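Local coordinates for protein putative pectin lyase (Geobacillus virus E2, PDB 7CHU) that probably serves as the trimeric tailspike of a thermophilic bacteriophage, with a pectin-lyase-like beta-helical body, taking part in host recognition and cell invasion, at residues V449-S454 with S459-T464; T465-N468 with G473-P476. All coordinates share one frame; numbering follows the deposited sequence.

Contact 1 of 2, residues V449-S454 with S459-T464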
loop_
_atom_site.group_PDB
_atom_site.type_symbol
_atom_site.label_atom_id
_atom_site.label_comp_id
_atom_site.label_asym_id
_atom_site.label_seq_id
_atom_site.Cartn_x
_atom_site.Cartn_y
_atom_site.Cartn_z
ATOM N N VAL A 449 -20.811 24.991 -29.123
ATOM C CA VAL A 449 -19.708 25.863 -29.505
ATOM C C VAL A 449 -18.864 25.141 -30.544
ATOM O O VAL A 449 -18.841 23.909 -30.603
ATOM C CB VAL A 449 -18.831 26.277 -28.293
ATOM C CG1 VAL A 449 -19.607 27.204 -27.351
ATOM C CG2 VAL A 449 -18.330 25.046 -27.531
ATOM N N GLY A 450 -18.192 25.922 -31.394
ATOM C CA GLY A 450 -17.300 25.341 -32.384
ATOM C C GLY A 450 -16.345 26.349 -32.986
ATOM O O GLY A 450 -16.501 27.564 -32.821
ATOM N N ALA A 451 -15.343 25.824 -33.692
ATOM C CA ALA A 451 -14.321 26.643 -34.329
ATOM C C ALA A 451 -13.721 25.870 -35.496
ATOM O O ALA A 451 -13.643 24.633 -35.473
ATOM C CB ALA A 451 -13.224 27.049 -33.336
ATOM N N ASN A 452 -13.305 26.607 -36.521
ATOM C CA ASN A 452 -12.621 25.966 -37.634
ATOM C C ASN A 452 -11.221 25.498 -37.233
ATOM O O ASN A 452 -10.640 25.949 -36.245
ATOM C CB ASN A 452 -12.505 26.921 -38.824
ATOM C CG ASN A 452 -13.728 26.900 -39.693
ATOM O OD1 ASN A 452 -14.388 27.915 -39.867
ATOM N ND2 ASN A 452 -14.050 25.738 -40.227
ATOM N N ALA A 453 -10.671 24.589 -38.037
ATOM C CA ALA A 453 -9.270 24.222 -37.896
ATOM C C ALA A 453 -8.389 25.452 -38.050
ATOM O O ALA A 453 -8.539 26.225 -38.999
ATOM C CB ALA A 453 -8.887 23.167 -38.930
ATOM N N SER A 454 -7.486 25.644 -37.087
ATOM C CA SER A 454 -6.566 26.777 -37.082
ATOM C C SER A 454 -5.398 26.627 -38.052
ATOM O O SER A 454 -4.850 27.642 -38.487
ATOM C CB SER A 454 -6.004 26.982 -35.669
ATOM O OG SER A 454 -4.957 26.045 -35.450
ATOM N N SER A 459 -2.599 25.967 -30.953
ATOM C CA SER A 459 -2.857 27.388 -31.140
ATOM C C SER A 459 -4.111 27.849 -30.376
ATOM O O SER A 459 -4.954 27.052 -29.960
ATOM C CB SER A 459 -3.021 27.694 -32.626
ATOM O OG SER A 459 -4.277 27.240 -33.093
ATOM N N ASN A 460 -4.232 29.166 -30.210
ATOM C CA ASN A 460 -5.398 29.764 -29.570
ATOM C C ASN A 460 -6.491 29.998 -30.600
ATOM O O ASN A 460 -6.227 30.527 -31.683
ATOM C CB ASN A 460 -5.033 31.085 -28.891
ATOM C CG ASN A 460 -4.100 30.889 -27.720
ATOM O OD1 ASN A 460 -4.058 29.807 -27.127
ATOM N ND2 ASN A 460 -3.343 31.927 -27.375
ATOM N N VAL A 461 -7.716 29.595 -30.262
ATOM C CA VAL A 461 -8.857 29.772 -31.154
ATOM C C VAL A 461 -9.992 30.489 -30.424
ATOM O O VAL A 461 -10.034 30.565 -29.193
ATOM C CB VAL A 461 -9.356 28.425 -31.725
ATOM C CG1 VAL A 461 -8.271 27.774 -32.560
ATOM C CG2 VAL A 461 -9.810 27.485 -30.591
ATOM N N THR A 462 -10.916 31.024 -31.216
ATOM C CA THR A 462 -12.143 31.634 -30.729
ATOM C C THR A 462 -13.276 30.641 -30.910
ATOM O O THR A 462 -13.419 30.060 -31.987
ATOM C CB THR A 462 -12.439 32.926 -31.495
ATOM O OG1 THR A 462 -11.471 33.908 -31.117
ATOM C CG2 THR A 462 -13.834 33.452 -31.178
ATOM N N LEU A 463 -14.049 30.413 -29.850
ATOM C CA LEU A 463 -15.198 29.521 -29.936
ATOM C C LEU A 463 -16.446 30.327 -30.296
ATOM O O LEU A 463 -16.758 31.332 -29.647
ATOM C CB LEU A 463 -15.398 28.759 -28.625
ATOM C CG LEU A 463 -14.339 27.675 -28.383
ATOM C CD1 LEU A 463 -14.702 26.846 -27.160
ATOM C CD2 LEU A 463 -14.151 26.786 -29.612
ATOM N N THR A 464 -17.123 29.897 -31.357
ATOM C CA THR A 464 -18.365 30.503 -31.823
ATOM C C THR A 464 -19.547 29.789 -31.181
ATOM O O THR A 464 -19.635 28.560 -31.236
ATOM C CB THR A 464 -18.462 30.399 -33.347
ATOM O OG1 THR A 464 -17.328 31.033 -33.934
ATOM C CG2 THR A 464 -19.745 31.065 -33.879
HETATM O O HOH W 1 -14.972 30.406 -33.990
#
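Ser-459 meets Ser-454 through their hydroxyls, OG to OG at 2.7 Å, a hydrogen bond that either could donate. Each OG stands between its own backbone N and carbonyl carbon, and these torsions turn the two hydroxyls to each other across the mouth of the loop. Thr-456, within that loop, bonds to both: its N to Ser-454 OG, its O to Ser-459 OG. Serine suits both places, being short and able to serve several polar partners. Two residues on, Val-461 lays CG1 against Ser-454 CB at 3.9 Å, while its backbone, like that of Ser-459, pairs with strand 423-426 rather than with 449-454. The two arms of this beta hairpin are thus spread near the loop, and their first mutual backbone hydrogen bonds come only at Thr-464. Thr-462 contributes its carbonyl: O lies 3.3 Å from Ala-451 CB, and a water donates to it and, weakly, to Gly-450 O. Leu-463 divides its fork, CD2 sitting 3.8 Å from Ala-451 CB and CD1 4.1 Å from Val-449 CG2. Phe-414 touches both Val-449 and Leu-463, so branched apolar side chains suit this patch, whereas the single methyl of Ala-451 is small enough to lie close against the Thr-462 carbonyl. At Thr-464 the strands form a hydrogen-bonded antiparallel pair with Gly-450. Thr-464 N gives the straighter bond, to Gly-450 O at 2.8 Å (167° at the hydrogen); the return bond from Gly-450 N to Thr-464 O is 3.0 Å and more bent, at 147°. Thr-464 O also takes a CA-H contact from Val-449 CA at 3.2 Å.

Contact 2 of 2, residues T465-N468 with G473-P476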
loop_
_atom_site.group_PDB
_atom_site.type_symbol
_atom_site.label_atom_id
_atom_site.label_comp_id
_atom_site.label_asym_id
_atom_site.label_seq_id
_atom_site.Cartn_x
_atom_site.Cartn_y
_atom_site.Cartn_z
ATOM N N THR A 465 -20.442 30.550 -30.565
ATOM C CA THR A 465 -21.636 29.944 -30.001
ATOM C C THR A 465 -22.611 29.648 -31.132
ATOM O O THR A 465 -22.968 30.545 -31.904
ATOM C CB THR A 465 -22.276 30.865 -28.956
ATOM O OG1 THR A 465 -21.373 31.071 -27.862
ATOM C CG2 THR A 465 -23.560 30.246 -28.411
ATOM N N LEU A 466 -23.042 28.394 -31.235
ATOM C CA LEU A 466 -23.938 27.991 -32.311
ATOM C C LEU A 466 -25.395 27.915 -31.892
ATOM O O LEU A 466 -26.283 28.081 -32.736
ATOM C CB LEU A 466 -23.509 26.624 -32.863
ATOM C CG LEU A 466 -22.027 26.601 -33.235
ATOM C CD1 LEU A 466 -21.516 25.168 -33.513
ATOM C CD2 LEU A 466 -21.817 27.486 -34.431
ATOM N N LEU A 467 -25.656 27.666 -30.612
ATOM C CA LEU A 467 -26.991 27.335 -30.148
ATOM C C LEU A 467 -26.978 27.432 -28.629
ATOM O O LEU A 467 -26.023 26.981 -27.996
ATOM C CB LEU A 467 -27.391 25.919 -30.604
ATOM C CG LEU A 467 -28.688 25.334 -30.028
ATOM C CD1 LEU A 467 -29.862 26.121 -30.603
ATOM C CD2 LEU A 467 -28.846 23.832 -30.318
ATOM N N ASN A 468 -28.009 28.053 -28.057
ATOM C CA ASN A 468 -28.236 28.047 -26.619
ATOM C C ASN A 468 -29.602 27.437 -26.353
ATOM O O ASN A 468 -30.576 27.759 -27.038
ATOM C CB ASN A 468 -28.182 29.455 -26.018
ATOM C CG ASN A 468 -26.812 30.072 -26.095
ATOM O OD1 ASN A 468 -26.497 30.769 -27.062
ATOM N ND2 ASN A 468 -25.991 29.849 -25.067
ATOM N N GLY A 473 -35.979 29.914 -24.229
ATOM C CA GLY A 473 -36.060 29.552 -25.630
ATOM C C GLY A 473 -34.932 28.686 -26.163
ATOM O O GLY A 473 -33.882 28.556 -25.519
ATOM N N ILE A 474 -35.170 28.066 -27.323
ATOM C CA ILE A 474 -34.136 27.381 -28.097
ATOM C C ILE A 474 -33.593 28.409 -29.070
ATOM O O ILE A 474 -34.344 28.910 -29.920
ATOM C CB ILE A 474 -34.700 26.171 -28.863
ATOM C CG1 ILE A 474 -35.585 25.270 -27.988
ATOM C CG2 ILE A 474 -33.586 25.448 -29.654
ATOM C CD1 ILE A 474 -34.940 24.733 -26.750
ATOM N N LYS A 475 -32.303 28.735 -28.951
ATOM C CA LYS A 475 -31.742 29.961 -29.528
ATOM C C LYS A 475 -30.644 29.676 -30.541
ATOM O O LYS A 475 -29.449 29.720 -30.208
ATOM C CB LYS A 475 -31.224 30.885 -28.425
ATOM C CG LYS A 475 -32.302 31.278 -27.419
ATOM C CD LYS A 475 -31.761 32.222 -26.329
ATOM C CE LYS A 475 -32.861 32.567 -25.330
ATOM N NZ LYS A 475 -32.440 33.565 -24.273
ATOM N N PRO A 476 -30.998 29.418 -31.802
ATOM C CA PRO A 476 -29.974 29.133 -32.813
ATOM C C PRO A 476 -29.309 30.413 -33.297
ATOM O O PRO A 476 -29.984 31.391 -33.643
ATOM C CB PRO A 476 -30.770 28.458 -33.936
ATOM C CG PRO A 476 -32.132 29.076 -33.843
ATOM C CD PRO A 476 -32.365 29.333 -32.363
#
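Asn-468 N approaches Lys-475 O from well above the carbonyl plane, 43° out of it, yet its N-H still points rather directly at the oxygen over 3.1 Å. The same oxygen accepts a bond from Lys-477 NZ, so two donors grip it. The partner bond has a different geometry: Lys-475 N meets Asn-468 O at 2.8 Å, nearly in line with the C=O bond (167° at the oxygen). Together they make a hydrogen-bonded antiparallel pair in a beta hairpin of strands 459-469 and 474-476. On its other side, strand 459-469 carries a classic beta bulge, where Leu-466 and Leu-467 both face Phe-448. Next along the hairpin, Leu-467 and Pro-476 form a non-hydrogen-bonded pair. Proline suits that site, since its missing N-H costs no bond to the facing strand. Leu-467 sends CG off opposite its own backbone N (chi1 171°), carrying CD1 over the peptide joining Lys-475 to Pro-476, 3.6 Å from Lys-475 C. That methyl also meets Ile-474 CG2 at 3.9 Å and Pro-476 CB at 4.2 Å. Ile-474 of the second subunit packs on both Leu-467 and Pro-476, which fits an apolar choice at each position. On the face shared by Asn-468 and Lys-475 the contact is between stems, CB to CB at 4.1 Å. Beyond it the lysine runs extended to a salt bridge between NZ and Asp-472 in the hairpin loop. The buried Asn-468 amide uses both its ends, OD1 accepting from Lys-477 NZ and ND2 donating to Asp-444 O.

Contacts 1 and 2 follow one another along the chain as two successive hairpins sharing strand 459-469, their centres about 18 Å apart. The first hairpin pairs that strand with 446-451, the second with 474-476. They touch directly where Leu-466 CD1 lies 4.0 Å from both Val-449 C and Gly-450 N. Both lie far along the elongated chain, with centres about 42 and 52 Å from its centre, beyond the parallel-stranded beta-helical part. Their relation to the trimer differs: contact 1 reaches the second subunit, for instance through Asn-452 packing on Leu-471 there, whereas contact 2 is buried against both neighbouring subunits.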